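Local coordinates for protein cortical-lytic enzyme (Clostridium perfringens, PDB 5JIP) that probably cleaves peptidoglycan as a glycoside hydrolase family 25 muramidase and takes part in cortex hydrolysis during spore germination, at residues V95-Q98 against D104-D107; N239-I242 against I247-N250; A76-D81 against V128-R133. All coordinates share one frame; numbering follows the deposited sequence.

Interaction 1: V95-Q98 against D104-D107; sequences VLQQ and DYGD
Leu96 and Tyr105 face each other with CA atoms 5.3 Å apart, and Gln97 CA lies 5.5 Å from Asp104 CA, where the chain leaving helix 83-100 doubles back beside its last turns. The Tyr105 ring does most of the side-chain work. The CB of Leu96 comes to the ring edge, near its plane, 4.1 Å from Tyr105 CD1, while Leu96 CD2 rests against the Tyr105 carbonyl O; the branched, apolar leucine suits this buried side of the helix. Gln97 runs alongside the tyrosine in the same direction, its CG 3.6 Å from Tyr105 CE1. Its CG stands anti to the carbonyl carbon (chi1 -66°) and the chain is extended beyond it, which carries the amide along the ring, with the two planes 46° apart. That amide is held at both ends, OE1 accepting from Gly103 N and NE2 donating to Ile93 O. On the loop, Asp104 OD1 accepts from Gly106 N (3.0 Å), almost along its own C-O axis, and also forms a salt bridge with Arg64. Lacking a CB, Gly106 fits its positive phi of 109°. The guanidinium of Arg64 also meets Asp107 OD1, so one cation ties down both aspartates. The loop residues form an Asx turn, set in the helix-to-strand connection between helix 83-100 and strand 111-113 of the barrel.

Interaction 2: N239-I242 against I247-N250; sequences NAYI and IFVN
Tyr241 and Phe248 stand together as an aromatic bump on one face of this antiparallel β hairpin. Tyr241 CG stands between its backbone N and carbonyl carbon (chi1 67°), which sends the ring over the neighbouring strand. There the CB of Phe248 presses on the tyrosine face, 3.6 Å from the ring centroid in a CH-pi contact. The two rings are nearly parallel, 6° apart, but slid so far that they barely overlap; instead, the hydroxyl of Tyr241 sits over a face of the phenylalanine, its OH 3.6 Å from Phe248 CG. Broad, flat rings suit such an arrangement, each offering a face to an atom of the other residue.

Farther along the same face, Asn239 ND2 reaches across to Asn250 OD1 (3.2 Å), which lies in the amide plane of the donor. The donor likewise lies in the carbonyl plane of Asn250, although the two amides are turned 80° to each other. Asparagine fits here because each amide offers both a donor and an acceptor.

Beneath, the backbones join through the hydrogen-bonded pairs Asn239-Asn250 and Tyr241-Phe248, with Phe248 N donating to Tyr241 O at 2.8 Å.

Side chains on the opposite face are apolar. The small Ala240 makes a dip facing two larger residues of the partner strand, its CB 4.1 Å from Val249 CG2 and 4.3 Å from Ile247 CG2. Ile242 and Ile247 run side by side, their CG1 atoms 4.1 Å apart, as a ridge next to it.

Ile298 of strand 296-304 packs into this dip, touching Ala240, Ile247 and Val249, and Leu318 of strand 314-318 touches both Ile242 and Ile247. Strand 280-284 continues the sheet beyond strand 246-250, so this three-stranded layer lies against the four-stranded one in a β sandwich, consistent with a fibronectin type III-like fold.

Interaction 3: A76-D81 against V128-R133; sequences AKPSKD and VNWIDR
Trp130 NE1, Ser79 OG and Asp81 O converge on the hydroxyl of Ser84, which binds all three and so fixes the indole of helix 124-142 against the loop 76-81. This loop is a strand-to-helix connection of the barrel, leading from strand 70-75 to helix 83-100, and it contains an ST turn in which Asp81 N donates to Ser79 OG (3.1 Å). Serine suits the spot because its short hydroxyl can serve the turn and Ser84 at once. Asp81 OD1 caps Asp83 N just beyond, close to the start of the helix.

Trp130 supplies nearly all the helix surface used here. With CG anti to the backbone N (chi1 -171°), the indole projects from the helix and meets the loop with a face. Pro78 lies over that face: its CA is 3.6 Å from the centroid of the five-membered ring and only 13° off the normal, a CH-pi contact, while Pro78 CB reaches Trp130 CD2 at 3.7 Å. Proline suits the place because its ring holds the backbone rigid and sets CA and CB as apolar points on the wide indole. The Ser79 N also stands over the face, whereas Asp81 O lies at the ring edge, in plane, 3.8 Å from Trp130 CD1. At the far end of the indole, the methyl CB of Ala76 comes within 3.7 Å of Trp130 CH2.

In the fold
From the N terminus, the chain first meets segment 76-81, leaves through helix 83-100 and strand 111-113, and returns on helix 124-142, where interaction 3 closes a long loop. Interaction 1 is nested inside it, closing a short loop as the chain leaves helix 83-100; the centres of interactions 1 and 3 are 22 Å apart and the two do not touch. Both belong to the family 25 barrel, interaction 3 at a strand-to-helix junction and interaction 1 at a helix-to-strand one, with helix 83-100 running between them. Interaction 2 follows in series, a hairpin in the separate C-terminal β sandwich, its centre 47 Å from that of interaction 3.

Interaction 1: V95-Q98 against D104-D107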
ATOM      1  N   VAL A  95      -2.855   7.279 -29.154  1.00  9.74           N
ATOM      2  CA  VAL A  95      -4.278   7.058 -29.442  1.00  8.05           C
ATOM      3  C   VAL A  95      -5.122   7.246 -28.188  1.00 10.38           C
ATOM      4  O   VAL A  95      -6.187   7.870 -28.234  1.00 10.10           O
ATOM      5  CB  VAL A  95      -4.495   5.671 -30.063  1.00  7.86           C
ATOM      6  CG1 VAL A  95      -5.991   5.339 -30.252  1.00 10.76           C
ATOM      7  CG2 VAL A  95      -3.794   5.610 -31.381  1.00 10.71           C
ATOM      8  N   LEU A  96      -4.674   6.697 -27.057  1.00  9.85           N
ATOM      9  CA  LEU A  96      -5.433   6.843 -25.814  1.00 10.16           C
ATOM     10  C   LEU A  96      -5.759   8.298 -25.539  1.00 10.31           C
ATOM     11  O   LEU A  96      -6.897   8.627 -25.171  1.00  9.67           O
ATOM     12  CB  LEU A  96      -4.663   6.262 -24.635  1.00  8.28           C
ATOM     13  CG  LEU A  96      -4.622   4.740 -24.557  1.00  6.44           C
ATOM     14  CD1 LEU A  96      -3.500   4.309 -23.609  1.00  8.45           C
ATOM     15  CD2 LEU A  96      -5.944   4.105 -24.133  1.00  9.43           C
ATOM     16  N   GLN A  97      -4.763   9.185 -25.686  1.00 10.24           N
ATOM     17  CA  GLN A  97      -4.995  10.599 -25.425  1.00 10.05           C
ATOM     18  C   GLN A  97      -5.957  11.198 -26.438  1.00 13.02           C
ATOM     19  O   GLN A  97      -6.728  12.107 -26.098  1.00 11.94           O
ATOM     20  CB  GLN A  97      -3.678  11.353 -25.422  1.00 11.37           C
ATOM     21  CG  GLN A  97      -2.802  10.950 -24.279  1.00 13.92           C
ATOM     22  CD  GLN A  97      -1.444  11.583 -24.333  1.00 15.36           C
ATOM     23  OE1 GLN A  97      -1.212  12.628 -23.744  1.00 15.67           O
ATOM     24  NE2 GLN A  97      -0.526  10.936 -25.023  1.00 15.12           N
ATOM     25  N   GLN A  98      -5.924  10.724 -27.684  1.00 11.37           N
ATOM     26  CA  GLN A  98      -6.906  11.204 -28.647  1.00 12.91           C
ATOM     27  C   GLN A  98      -8.319  10.886 -28.176  1.00 15.50           C
ATOM     28  O   GLN A  98      -9.248  11.676 -28.378  1.00 12.09           O
ATOM     29  CB  GLN A  98      -6.662  10.585 -30.026  1.00 11.27           C
ATOM     30  CG  GLN A  98      -5.336  10.928 -30.646  1.00 13.51           C
ATOM     31  CD  GLN A  98      -5.196  10.368 -32.054  1.00 12.55           C
ATOM     32  OE1 GLN A  98      -6.157  10.360 -32.825  1.00 19.49           O
ATOM     33  NE2 GLN A  98      -4.014   9.905 -32.390  1.00 15.14           N
ATOM     34  N   ASP A 104      -4.391  11.880 -20.546  1.00 11.57           N
ATOM     35  CA  ASP A 104      -5.441  11.058 -19.942  1.00  7.76           C
ATOM     36  C   ASP A 104      -5.458   9.722 -20.665  1.00  9.97           C
ATOM     37  O   ASP A 104      -5.571   9.693 -21.890  1.00  9.51           O
ATOM     38  CB  ASP A 104      -6.803  11.768 -20.066  1.00 10.61           C
ATOM     39  CG  ASP A 104      -7.930  11.093 -19.280  1.00 15.23           C
ATOM     40  OD1 ASP A 104      -7.953   9.849 -19.130  1.00  9.34           O
ATOM     41  OD2 ASP A 104      -8.843  11.836 -18.860  1.00 20.61           O
ATOM     42  N   TYR A 105      -5.346   8.622 -19.917  1.00  8.41           N
ATOM     43  CA  TYR A 105      -5.202   7.313 -20.535  1.00  8.84           C
ATOM     44  C   TYR A 105      -6.377   6.388 -20.208  1.00  7.88           C
ATOM     45  O   TYR A 105      -6.274   5.172 -20.404  1.00  7.74           O
ATOM     46  CB  TYR A 105      -3.851   6.692 -20.124  1.00  7.56           C
ATOM     47  CG  TYR A 105      -2.698   7.640 -20.405  1.00  9.98           C
ATOM     48  CD1 TYR A 105      -2.201   7.776 -21.679  1.00 12.28           C
ATOM     49  CD2 TYR A 105      -2.147   8.425 -19.401  1.00 10.79           C
ATOM     50  CE1 TYR A 105      -1.188   8.666 -21.957  1.00  9.45           C
ATOM     51  CE2 TYR A 105      -1.140   9.323 -19.668  1.00  8.89           C
ATOM     52  CZ  TYR A 105      -0.655   9.430 -20.938  1.00 15.57           C
ATOM     53  OH  TYR A 105       0.371  10.330 -21.197  1.00 19.22           O
ATOM     54  N   GLY A 106      -7.501   6.942 -19.761  1.00  7.82           N
ATOM     55  CA  GLY A 106      -8.713   6.188 -19.503  1.00  7.13           C
ATOM     56  C   GLY A 106      -8.999   6.070 -18.015  1.00 10.42           C
ATOM     57  O   GLY A 106      -8.155   6.336 -17.162  1.00  8.44           O
ATOM     58  N   ASP A 107     -10.232   5.645 -17.712  1.00  7.61           N
ATOM     59  CA  ASP A 107     -10.604   5.391 -16.326  1.00  8.44           C
ATOM     60  C   ASP A 107     -10.045   4.062 -15.830  1.00  9.81           C
ATOM     61  O   ASP A 107      -9.557   3.967 -14.698  1.00 10.73           O
ATOM     62  CB  ASP A 107     -12.117   5.379 -16.183  1.00  8.79           C
ATOM     63  CG  ASP A 107     -12.768   6.599 -16.786  1.00  9.94           C
ATOM     64  OD1 ASP A 107     -12.235   7.707 -16.569  1.00 10.01           O
ATOM     65  OD2 ASP A 107     -13.829   6.432 -17.427  1.00  8.06           O
TER

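Interaction 2: N239-I242 against I247-N250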
ATOM      1  N   ASN A 239      -6.054  20.978   3.591  1.00 11.55           N
ATOM      2  CA  ASN A 239      -5.918  22.168   4.422  1.00 14.98           C
ATOM      3  C   ASN A 239      -4.555  22.126   5.081  1.00 15.70           C
ATOM      4  O   ASN A 239      -4.046  21.053   5.405  1.00 13.94           O
ATOM      5  CB  ASN A 239      -7.010  22.245   5.492  1.00 16.42           C
ATOM      6  CG  ASN A 239      -6.884  23.487   6.350  1.00 27.40           C
ATOM      7  OD1 ASN A 239      -6.882  24.609   5.840  1.00 24.25           O
ATOM      8  ND2 ASN A 239      -6.768  23.292   7.657  1.00 26.78           N
ATOM      9  N   ALA A 240      -3.965  23.297   5.271  1.00 16.95           N
ATOM     10  CA  ALA A 240      -2.665  23.370   5.913  1.00 13.81           C
ATOM     11  C   ALA A 240      -2.536  24.700   6.632  1.00 18.23           C
ATOM     12  O   ALA A 240      -3.143  25.696   6.230  1.00 15.79           O
ATOM     13  CB  ALA A 240      -1.526  23.233   4.892  1.00 15.48           C
ATOM     14  N   TYR A 241      -1.704  24.712   7.674  1.00 18.09           N
ATOM     15  CA  TYR A 241      -1.339  25.943   8.361  1.00 17.52           C
ATOM     16  C   TYR A 241       0.078  25.793   8.888  1.00 19.17           C
ATOM     17  O   TYR A 241       0.567  24.676   9.095  1.00 17.25           O
ATOM     18  CB  TYR A 241      -2.335  26.278   9.492  1.00 18.02           C
ATOM     19  CG  TYR A 241      -2.345  25.315  10.667  1.00 21.57           C
ATOM     20  CD1 TYR A 241      -1.456  25.466  11.729  1.00 20.61           C
ATOM     21  CD2 TYR A 241      -3.257  24.265  10.725  1.00 24.76           C
ATOM     22  CE1 TYR A 241      -1.467  24.601  12.802  1.00 25.57           C
ATOM     23  CE2 TYR A 241      -3.274  23.381  11.795  1.00 20.78           C
ATOM     24  CZ  TYR A 241      -2.378  23.558  12.832  1.00 24.95           C
ATOM     25  OH  TYR A 241      -2.386  22.697  13.895  1.00 23.00           O
ATOM     26  N   ILE A 242       0.736  26.935   9.100  1.00 16.80           N
ATOM     27  CA  ILE A 242       2.089  26.984   9.640  1.00 22.07           C
ATOM     28  C   ILE A 242       2.017  27.458  11.083  1.00 22.25           C
ATOM     29  O   ILE A 242       1.342  28.443  11.386  1.00 23.72           O
ATOM     30  CB  ILE A 242       3.001  27.895   8.806  1.00 22.85           C
ATOM     31  CG1 ILE A 242       3.134  27.325   7.391  1.00 24.42           C
ATOM     32  CG2 ILE A 242       4.352  28.023   9.452  1.00 30.94           C
ATOM     33  CD1 ILE A 242       4.121  28.064   6.498  1.00 37.58           C
ATOM     34  N   ILE A 247       4.715  22.655   9.305  1.00 19.87           N
ATOM     35  CA  ILE A 247       3.515  22.740   8.485  1.00 16.85           C
ATOM     36  C   ILE A 247       2.584  21.612   8.894  1.00 16.18           C
ATOM     37  O   ILE A 247       2.960  20.435   8.854  1.00 18.74           O
ATOM     38  CB  ILE A 247       3.842  22.668   6.988  1.00 17.36           C
ATOM     39  CG1 ILE A 247       4.909  23.707   6.633  1.00 19.82           C
ATOM     40  CG2 ILE A 247       2.580  22.951   6.175  1.00 12.56           C
ATOM     41  CD1 ILE A 247       5.481  23.565   5.253  1.00 25.59           C
ATOM     42  N   PHE A 248       1.369  21.969   9.301  1.00 15.66           N
ATOM     43  CA  PHE A 248       0.356  21.007   9.722  1.00 11.30           C
ATOM     44  C   PHE A 248      -0.621  20.835   8.564  1.00 15.19           C
ATOM     45  O   PHE A 248      -1.323  21.780   8.199  1.00 14.23           O
ATOM     46  CB  PHE A 248      -0.355  21.495  10.985  1.00 16.28           C
ATOM     47  CG  PHE A 248       0.541  21.536  12.189  1.00 19.71           C
ATOM     48  CD1 PHE A 248       1.427  22.586  12.372  1.00 23.55           C
ATOM     49  CD2 PHE A 248       0.503  20.515  13.128  1.00 20.59           C
ATOM     50  CE1 PHE A 248       2.265  22.621  13.484  1.00 31.07           C
ATOM     51  CE2 PHE A 248       1.337  20.534  14.233  1.00 31.71           C
ATOM     52  CZ  PHE A 248       2.220  21.587  14.419  1.00 30.62           C
ATOM     53  N   VAL A 249      -0.660  19.640   7.982  1.00 12.39           N
ATOM     54  CA  VAL A 249      -1.471  19.369   6.797  1.00 11.79           C
ATOM     55  C   VAL A 249      -2.529  18.336   7.144  1.00 10.29           C
ATOM     56  O   VAL A 249      -2.253  17.358   7.844  1.00 10.87           O
ATOM     57  CB  VAL A 249      -0.599  18.881   5.615  1.00 14.40           C
ATOM     58  CG1 VAL A 249      -1.442  18.750   4.347  1.00 12.20           C
ATOM     59  CG2 VAL A 249       0.597  19.816   5.392  1.00 10.52           C
ATOM     60  N   ASN A 250      -3.748  18.542   6.645  1.00 10.20           N
ATOM     61  CA  ASN A 250      -4.791  17.550   6.874  1.00 10.84           C
ATOM     62  C   ASN A 250      -5.696  17.491   5.652  1.00 10.12           C
ATOM     63  O   ASN A 250      -5.682  18.385   4.795  1.00 12.92           O
ATOM     64  CB  ASN A 250      -5.591  17.840   8.156  1.00 15.80           C
ATOM     65  CG  ASN A 250      -6.536  19.010   8.008  1.00 16.35           C
ATOM     66  OD1 ASN A 250      -6.120  20.170   7.989  1.00 24.78           O
ATOM     67  ND2 ASN A 250      -7.813  18.713   7.941  1.00 22.75           N
TER

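Interaction 3: A76-D81 against V128-R133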
ATOM      1  N   ALA A  76      -1.879  -6.291 -29.833  1.00  7.91           N
ATOM      2  CA  ALA A  76      -0.438  -6.352 -30.031  1.00  8.64           C
ATOM      3  C   ALA A  76      -0.069  -7.135 -31.290  1.00  7.85           C
ATOM      4  O   ALA A  76      -0.747  -8.091 -31.678  1.00  9.45           O
ATOM      5  CB  ALA A  76       0.203  -7.007 -28.828  1.00 10.20           C
ATOM      6  N   LYS A  77       1.030  -6.729 -31.924  1.00 11.53           N
ATOM      7  CA  LYS A  77       1.729  -7.590 -32.877  1.00  8.34           C
ATOM      8  C   LYS A  77       3.170  -7.785 -32.415  1.00  7.46           C
ATOM      9  O   LYS A  77       4.065  -6.998 -32.760  1.00  9.04           O
ATOM     10  CB  LYS A  77       1.679  -7.036 -34.293  1.00 13.00           C
ATOM     11  CG  LYS A  77       2.082  -8.131 -35.289  1.00 16.47           C
ATOM     12  CD  LYS A  77       1.693  -7.840 -36.726  1.00 36.84           C
ATOM     13  CE  LYS A  77       1.990  -9.064 -37.636  1.00 45.21           C
ATOM     14  NZ  LYS A  77       1.060 -10.255 -37.403  1.00 34.68           N
ATOM     15  N   PRO A  78       3.433  -8.816 -31.630  1.00  9.54           N
ATOM     16  CA  PRO A  78       4.794  -9.027 -31.117  1.00 11.91           C
ATOM     17  C   PRO A  78       5.719  -9.518 -32.217  1.00 13.59           C
ATOM     18  O   PRO A  78       5.277 -10.032 -33.245  1.00 10.96           O
ATOM     19  CB  PRO A  78       4.606 -10.092 -30.022  1.00 11.76           C
ATOM     20  CG  PRO A  78       3.129 -10.049 -29.696  1.00 13.77           C
ATOM     21  CD  PRO A  78       2.465  -9.728 -31.007  1.00 10.05           C
ATOM     22  N   SER A  79       7.020  -9.330 -31.995  1.00 15.14           N
ATOM     23  CA  SER A  79       8.036  -9.790 -32.930  1.00 18.20           C
ATOM     24  C   SER A  79       9.335  -9.999 -32.166  1.00 16.69           C
ATOM     25  O   SER A  79       9.424  -9.726 -30.960  1.00 12.51           O
ATOM     26  CB  SER A  79       8.218  -8.806 -34.089  1.00 15.56           C
ATOM     27  OG  SER A  79       9.060  -7.715 -33.754  1.00 18.02           O
ATOM     28  N   LYS A  80      10.349 -10.500 -32.885  1.00 17.94           N
ATOM     29  CA  LYS A  80      11.683 -10.651 -32.309  1.00 20.15           C
ATOM     30  C   LYS A  80      12.388  -9.312 -32.149  1.00 19.64           C
ATOM     31  O   LYS A  80      13.385  -9.228 -31.422  1.00 21.50           O
ATOM     32  CB  LYS A  80      12.561 -11.574 -33.176  1.00 18.80           C
ATOM     33  CG  LYS A  80      12.046 -12.997 -33.301  1.00 25.74           C
ATOM     34  CD  LYS A  80      13.004 -13.911 -34.066  1.00 32.85           C
ATOM     35  CE  LYS A  80      12.308 -15.209 -34.422  1.00 34.36           C
ATOM     36  NZ  LYS A  80      13.222 -16.188 -35.052  1.00 43.01           N
ATOM     37  N   ASP A  81      11.915  -8.268 -32.817  1.00 20.50           N
ATOM     38  CA  ASP A  81      12.536  -6.953 -32.715  1.00 23.21           C
ATOM     39  C   ASP A  81      11.858  -6.173 -31.593  1.00 19.35           C
ATOM     40  O   ASP A  81      10.675  -5.835 -31.685  1.00 18.97           O
ATOM     41  CB  ASP A  81      12.457  -6.208 -34.043  1.00 24.96           C
ATOM     42  CG  ASP A  81      13.017  -4.813 -33.945  1.00 25.03           C
ATOM     43  OD1 ASP A  81      13.695  -4.523 -32.940  1.00 23.43           O
ATOM     44  OD2 ASP A  81      12.780  -4.004 -34.857  1.00 35.77           O
ATOM     45  N   VAL A 128       7.653 -12.991 -24.179  1.00 12.45           N
ATOM     46  CA  VAL A 128       7.566 -12.307 -22.897  1.00 10.46           C
ATOM     47  C   VAL A 128       8.457 -11.068 -22.890  1.00 11.98           C
ATOM     48  O   VAL A 128       8.059 -10.028 -22.370  1.00 12.07           O
ATOM     49  CB  VAL A 128       7.898 -13.280 -21.743  1.00 12.65           C
ATOM     50  CG1 VAL A 128       8.044 -12.543 -20.423  1.00 12.23           C
ATOM     51  CG2 VAL A 128       6.826 -14.390 -21.587  1.00 15.28           C
ATOM     52  N   ASN A 129       9.689 -11.156 -23.423  1.00  9.35           N
ATOM     53  CA  ASN A 129      10.527  -9.970 -23.527  1.00  9.84           C
ATOM     54  C   ASN A 129       9.820  -8.840 -24.282  1.00 10.55           C
ATOM     55  O   ASN A 129       9.965  -7.663 -23.931  1.00 13.36           O
ATOM     56  CB  ASN A 129      11.843 -10.308 -24.219  1.00 17.46           C
ATOM     57  CG  ASN A 129      12.827 -10.982 -23.295  1.00 24.56           C
ATOM     58  OD1 ASN A 129      12.570 -11.153 -22.095  1.00 18.16           O
ATOM     59  ND2 ASN A 129      13.966 -11.359 -23.845  1.00 22.83           N
ATOM     60  N   TRP A 130       9.084  -9.174 -25.341  1.00 11.32           N
ATOM     61  CA  TRP A 130       8.379  -8.143 -26.103  1.00 11.97           C
ATOM     62  C   TRP A 130       7.286  -7.487 -25.264  1.00  8.69           C
ATOM     63  O   TRP A 130       7.189  -6.261 -25.204  1.00  9.42           O
ATOM     64  CB  TRP A 130       7.801  -8.749 -27.382  1.00 10.59           C
ATOM     65  CG  TRP A 130       7.263  -7.732 -28.305  1.00 12.19           C
ATOM     66  CD1 TRP A 130       7.901  -7.164 -29.381  1.00 12.08           C
ATOM     67  CD2 TRP A 130       5.967  -7.125 -28.246  1.00 10.90           C
ATOM     68  NE1 TRP A 130       7.081  -6.242 -29.979  1.00 10.81           N
ATOM     69  CE2 TRP A 130       5.887  -6.202 -29.303  1.00  7.34           C
ATOM     70  CE3 TRP A 130       4.861  -7.274 -27.393  1.00 12.01           C
ATOM     71  CZ2 TRP A 130       4.727  -5.439 -29.549  1.00 10.42           C
ATOM     72  CZ3 TRP A 130       3.733  -6.517 -27.630  1.00  9.96           C
ATOM     73  CH2 TRP A 130       3.672  -5.613 -28.706  1.00  9.85           C
ATOM     74  N   ILE A 131       6.475  -8.295 -24.577  1.00 10.55           N
ATOM     75  CA  ILE A 131       5.445  -7.754 -23.695  1.00 11.16           C
ATOM     76  C   ILE A 131       6.070  -6.890 -22.607  1.00  8.13           C
ATOM     77  O   ILE A 131       5.610  -5.782 -22.321  1.00  7.00           O
ATOM     78  CB  ILE A 131       4.632  -8.902 -23.088  1.00  8.93           C
ATOM     79  CG1 ILE A 131       3.929  -9.662 -24.198  1.00  9.06           C
ATOM     80  CG2 ILE A 131       3.679  -8.371 -21.997  1.00  8.50           C
ATOM     81  CD1 ILE A 131       3.285 -10.932 -23.705  1.00  9.93           C
ATOM     82  N   ASP A 132       7.125  -7.404 -21.978  1.00  8.77           N
ATOM     83  CA  ASP A 132       7.789  -6.717 -20.881  1.00  8.14           C
ATOM     84  C   ASP A 132       8.355  -5.375 -21.335  1.00 11.24           C
ATOM     85  O   ASP A 132       8.330  -4.393 -20.590  1.00 10.16           O
ATOM     86  CB  ASP A 132       8.890  -7.646 -20.357  1.00 12.41           C
ATOM     87  CG  ASP A 132       9.299  -7.354 -18.926  1.00 16.88           C
ATOM     88  OD1 ASP A 132       8.530  -6.729 -18.168  1.00 13.40           O
ATOM     89  OD2 ASP A 132      10.413  -7.780 -18.567  1.00 17.64           O
ATOM     90  N   ARG A 133       8.883  -5.313 -22.563  1.00  8.60           N
ATOM     91  CA  ARG A 133       9.395  -4.053 -23.072  1.00 12.56           C
ATOM     92  C   ARG A 133       8.265  -3.067 -23.308  1.00  7.23           C
ATOM     93  O   ARG A 133       8.396  -1.872 -23.011  1.00  9.84           O
ATOM     94  CB  ARG A 133      10.172  -4.296 -24.376  1.00 12.76           C
ATOM     95  CG  ARG A 133      10.571  -3.015 -25.116  1.00 15.59           C
ATOM     96  CD  ARG A 133      11.563  -2.160 -24.324  1.00 22.67           C
ATOM     97  NE  ARG A 133      12.776  -2.915 -24.015  1.00 33.06           N
ATOM     98  CZ  ARG A 133      13.865  -2.950 -24.783  1.00 44.09           C
ATOM     99  NH1 ARG A 133      14.917  -3.673 -24.408  1.00 43.29           N
ATOM    100  NH2 ARG A 133      13.914  -2.265 -25.923  1.00 31.34           N
TER